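PDB 3QC0: sugar isomerase, which probably interconverts sugar isomers, as in the xylose isomerase-like TIM-barrel family, at a site that binds a zinc ion. Local coordinates for residues A36-R39 and D40-A43; T212-M215 and L216-R219. One frame throughout, in Å; residues are numbered along the deposited sequence.

Contact 1: residues A36-R39 and D40-A43; sequences APWR and DQVA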
loop_
_atom_site.group_PDB
_atom_site.type_symbol
_atom_site.label_atom_id
_atom_site.label_comp_id
_atom_site.label_asym_id
_atom_site.label_seq_id
_atom_site.Cartn_x
_atom_site.Cartn_y
_atom_site.Cartn_z
ATOM N N ALA A 36 -17.734 11.591 -14.073
ATOM C CA ALA A 36 -17.327 10.212 -14.319
ATOM C C ALA A 36 -18.326 9.310 -13.622
ATOM O O ALA A 36 -18.270 9.127 -12.403
ATOM C CB ALA A 36 -15.887 9.965 -13.826
ATOM N N PRO A 37 -19.304 8.782 -14.382
ATOM C CA PRO A 37 -20.254 7.873 -13.800
ATOM C C PRO A 37 -19.739 6.442 -13.742
ATOM O O PRO A 37 -18.739 6.100 -14.387
ATOM C CB PRO A 37 -21.424 7.946 -14.764
ATOM C CG PRO A 37 -20.746 8.061 -16.108
ATOM C CD PRO A 37 -19.505 8.930 -15.835
ATOM N N TRP A 38 -20.459 5.634 -12.972
ATOM C CA TRP A 38 -20.198 4.230 -12.868
ATOM C C TRP A 38 -21.209 3.420 -13.657
ATOM O O TRP A 38 -22.368 3.852 -13.876
ATOM C CB TRP A 38 -20.210 3.805 -11.396
ATOM C CG TRP A 38 -19.055 4.329 -10.623
ATOM C CD1 TRP A 38 -18.675 5.625 -10.471
ATOM C CD2 TRP A 38 -18.068 3.549 -9.929
ATOM N NE1 TRP A 38 -17.530 5.702 -9.717
ATOM C CE2 TRP A 38 -17.151 4.440 -9.376
ATOM C CE3 TRP A 38 -17.906 2.186 -9.702
ATOM C CZ2 TRP A 38 -16.081 4.017 -8.593
ATOM C CZ3 TRP A 38 -16.819 1.771 -8.931
ATOM C CH2 TRP A 38 -15.923 2.679 -8.422
ATOM N N ARG A 39 -20.815 2.218 -14.051
ATOM C CA ARG A 39 -21.646 1.418 -14.942
ATOM C C ARG A 39 -22.981 1.037 -14.316
ATOM O O ARG A 39 -23.987 0.955 -15.028
ATOM C CB ARG A 39 -20.896 0.171 -15.369
ATOM C CG ARG A 39 -19.696 0.515 -16.272
ATOM C CD ARG A 39 -18.920 -0.706 -16.589
ATOM N NE ARG A 39 -19.621 -1.624 -17.456
ATOM C CZ ARG A 39 -19.319 -2.914 -17.599
ATOM N NH1 ARG A 39 -18.347 -3.463 -16.869
ATOM N NH2 ARG A 39 -19.950 -3.664 -18.427
ATOM N N ASP A 40 -22.999 0.843 -13.007
ATOM C CA ASP A 40 -24.251 0.489 -12.303
ATOM C C ASP A 40 -25.200 1.657 -12.318
ATOM O O ASP A 40 -26.407 1.445 -12.476
ATOM C CB ASP A 40 -24.032 -0.066 -10.883
ATOM C CG ASP A 40 -23.261 0.866 -9.957
ATOM O OD1 ASP A 40 -22.610 1.825 -10.384
ATOM O OD2 ASP A 40 -23.297 0.585 -8.735
ATOM N N GLN A 41 -24.669 2.869 -12.187
ATOM C CA GLN A 41 -25.492 4.084 -12.228
ATOM C C GLN A 41 -26.086 4.288 -13.610
ATOM O O GLN A 41 -27.270 4.698 -13.753
ATOM C CB GLN A 41 -24.672 5.306 -11.853
ATOM C CG GLN A 41 -24.108 5.245 -10.416
ATOM C CD GLN A 41 -23.183 6.399 -10.107
ATOM O OE1 GLN A 41 -22.294 6.720 -10.899
ATOM N NE2 GLN A 41 -23.371 7.030 -8.916
ATOM N N VAL A 42 -25.275 4.061 -14.644
ATOM C CA VAL A 42 -25.746 4.140 -16.025
ATOM C C VAL A 42 -26.814 3.085 -16.293
ATOM O O VAL A 42 -27.880 3.412 -16.927
ATOM C CB VAL A 42 -24.540 4.020 -17.019
ATOM C CG1 VAL A 42 -25.004 3.845 -18.512
ATOM C CG2 VAL A 42 -23.576 5.232 -16.818
ATOM N N ALA A 43 -26.614 1.866 -15.788
ATOM C CA ALA A 43 -27.552 0.776 -16.008
ATOM C C ALA A 43 -28.867 1.080 -15.317
ATOM O O ALA A 43 -29.950 0.749 -15.852
ATOM C CB ALA A 43 -27.050 -0.541 -15.489
#

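Contact 2: residues T212-M215 and L216-R219; sequences TKDM and LTDR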
loop_
_atom_site.group_PDB
_atom_site.type_symbol
_atom_site.label_atom_id
_atom_site.label_comp_id
_atom_site.label_asym_id
_atom_site.label_seq_id
_atom_site.Cartn_x
_atom_site.Cartn_y
_atom_site.Cartn_z
ATOM N N THR A 212 -6.637 7.116 8.679
ATOM C CA THR A 212 -7.597 6.513 7.762
ATOM C C THR A 212 -8.317 5.403 8.496
ATOM O O THR A 212 -7.698 4.538 9.122
ATOM C CB THR A 212 -6.922 6.041 6.452
ATOM O OG1 THR A 212 -6.517 7.194 5.696
ATOM C CG2 THR A 212 -7.833 5.137 5.631
ATOM N N LYS A 213 -9.647 5.465 8.439
ATOM C CA LYS A 213 -10.518 4.676 9.323
ATOM C C LYS A 213 -11.171 3.463 8.671
ATOM O O LYS A 213 -11.871 2.679 9.353
ATOM C CB LYS A 213 -11.570 5.606 9.946
ATOM C CG LYS A 213 -10.952 6.818 10.702
ATOM C CD LYS A 213 -12.007 7.849 11.235
ATOM C CE LYS A 213 -12.687 8.644 10.068
ATOM N NZ LYS A 213 -11.715 9.469 9.215
ATOM N N ASP A 214 -10.916 3.277 7.374
ATOM C CA ASP A 214 -11.464 2.162 6.642
ATOM C C ASP A 214 -10.605 2.051 5.385
ATOM O O ASP A 214 -10.140 3.059 4.894
ATOM C CB ASP A 214 -12.920 2.413 6.244
ATOM C CG ASP A 214 -13.587 1.182 5.653
ATOM O OD1 ASP A 214 -14.151 0.396 6.427
ATOM O OD2 ASP A 214 -13.591 0.975 4.425
HETATM N N MSE A 215 -10.418 0.842 4.895
HETATM C CA MSE A 215 -9.573 0.616 3.729
HETATM C C MSE A 215 -10.198 1.042 2.437
HETATM O O MSE A 215 -9.476 1.213 1.465
HETATM C CB MSE A 215 -9.202 -0.840 3.658
HETATM C CG MSE A 215 -8.256 -1.195 4.795
HETATM SE SE MSE A 215 -7.918 -3.078 5.032
HETATM C CE MSE A 215 -6.666 -3.115 3.655
ATOM N N LEU A 216 -11.527 1.192 2.412
ATOM C CA LEU A 216 -12.230 1.484 1.162
ATOM C C LEU A 216 -13.034 2.761 1.188
ATOM O O LEU A 216 -12.972 3.518 0.195
ATOM C CB LEU A 216 -13.172 0.323 0.791
ATOM C CG LEU A 216 -13.769 0.427 -0.611
ATOM C CD1 LEU A 216 -12.707 0.220 -1.680
ATOM C CD2 LEU A 216 -14.886 -0.592 -0.778
ATOM N N THR A 217 -13.772 3.007 2.283
ATOM C CA THR A 217 -14.750 4.091 2.276
ATOM C C THR A 217 -14.431 5.246 3.224
ATOM O O THR A 217 -15.346 5.854 3.830
ATOM C CB THR A 217 -16.140 3.520 2.577
ATOM O OG1 THR A 217 -16.113 2.919 3.878
ATOM C CG2 THR A 217 -16.561 2.493 1.491
ATOM N N ASP A 218 -13.143 5.557 3.382
ATOM C CA ASP A 218 -12.733 6.742 4.133
ATOM C C ASP A 218 -11.705 7.601 3.392
ATOM O O ASP A 218 -10.749 8.135 3.990
ATOM C CB ASP A 218 -12.245 6.327 5.528
ATOM C CG ASP A 218 -12.168 7.497 6.496
ATOM O OD1 ASP A 218 -13.097 8.355 6.476
ATOM O OD2 ASP A 218 -11.183 7.565 7.281
ATOM N N ARG A 219 -11.907 7.767 2.093
ATOM C CA ARG A 219 -11.186 8.800 1.361
ATOM C C ARG A 219 -11.557 10.177 1.896
ATOM O O ARG A 219 -12.711 10.398 2.326
ATOM C CB ARG A 219 -11.470 8.786 -0.131
ATOM C CG ARG A 219 -11.143 7.506 -0.848
ATOM C CD ARG A 219 -11.140 7.741 -2.342
ATOM N NE ARG A 219 -10.764 6.569 -3.107
ATOM C CZ ARG A 219 -10.377 6.595 -4.378
ATOM N NH1 ARG A 219 -10.408 7.720 -5.084
ATOM N NH2 ARG A 219 -9.996 5.468 -4.967
HETATM O O HOH W 1 -8.034 8.191 3.698
HETATM O O HOH W 2 -10.571 4.471 2.513
#

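Contact 1: residues A36-R39 and D40-A43
The indole plane of Trp38 and the terminal amide of Gln41 stand almost at right angles, 89° apart, and neither stacks on the other. Gln41 OE1 comes in obliquely beside the root of the ring, 3.6 Å from Trp38 CB, and Asp40 OD1, likewise oblique to the ring, lies 3.3 Å from the same carbon. The pyrrole nitrogen at the ring's margin is taken by Asn10 OD1. What brings the amide here is the backbone: Trp38 N donates to Gln41 OE1 over 3.0 Å with an N-H...O angle of 161°. Putting an alanine at Gln41 would probably leave Trp38 N without this acceptor and let the backbone ahead of the helix shift more easily. Asp40 has CG between its own N and carbonyl carbon (chi1 57°), which folds the carboxylate back to accept a weak 2.9 Å bond at OD1 from Gln41 N; its negative charge would probably suit the helix start. The turn itself is closed by Val42 N to Trp38 O, 3.0 Å, and by Ala43 N to Arg39 O. On its buried side, Val42 CG2 packs 4.0 Å from Pro37 CB. Arg39 reaches away to salt bridges with Glu91 and Asp84 of helix 75-94. With Trp38 as N-cap and Gln41 at N3, the side-chain bond is one half of a capping box, the N3 side chain holding the N-cap amide. It starts the helix after the second barrel strand and sets Trp38 against Glu248, a zinc ligand.

Contact 2: residues T212-M215 and L216-R219
The chain doubles back through 212-219 without forming helix or strand, bringing Asp214 CA to 5.4 Å from Asp218 CA. No direct backbone-to-backbone hydrogen bond joins the two halves; instead, one water receives Asp218 N and donates to Asp214 O, and another donates to both Asp218 O and Thr212 OG1, which is also hydrogen-bonded to Leu209 O. Two carboxylates do the rest. Asp214 OD2 accepts Leu216 N at 2.9 Å, which makes an Asx turn, and also Thr217 N at 3.0 Å. The two amides arrive from opposite faces of the carboxylate plane, both on the anti side, so a single oxygen holds the bend from above and below. Thr217 OG1 lies 3.2 Å from Asp214 OD2, at most a weak and unsettled bond. Asp218 turns its side chain toward 212-215, and its OD2 is likewise gripped twice: by Lys213 N at 2.8 Å, anti and 23° out of plane, and by Lys213 NZ, also at 2.8 Å, through the syn lone pair in a salt bridge. The lysine chain bends at both chi3 (-70°) and chi4 (-61°), curling its ammonium back to the syn side of Asp218 OD2. Asp214 N, by contrast, is buried with no partner. The loop follows strand 200-205 and precedes helix 229-238. Thr212 and Arg219 rest on helix 178-181, and Arg219 also bonds Asp177, a zinc ligand at the end of strand 172-177. Outward, selenomethionine Met215 packs on Met215 of the second subunit, putting the bend at the dimer contact.

How the contacts relate
Moving along the chain, contact 1 comes first, where strand 34-36 gives way to helix 39-45; contact 2 falls much later, in the long loop from strand 200-205 to helix 229-238. Each closes only its own short turn, so the two follow in series and neither nests in nor crosses the other. Their centres lie about 22 Å apart and their nearest atoms about 7 Å, without touching. Both belong to strand-to-helix connections of the eight-stranded barrel, and both reach Glu248 of the zinc site: contact 1 through the Trp38 side chain, contact 2 through Arg219 at the end of its second segment, whose NH1 bonds the Glu248 carbonyl oxygen.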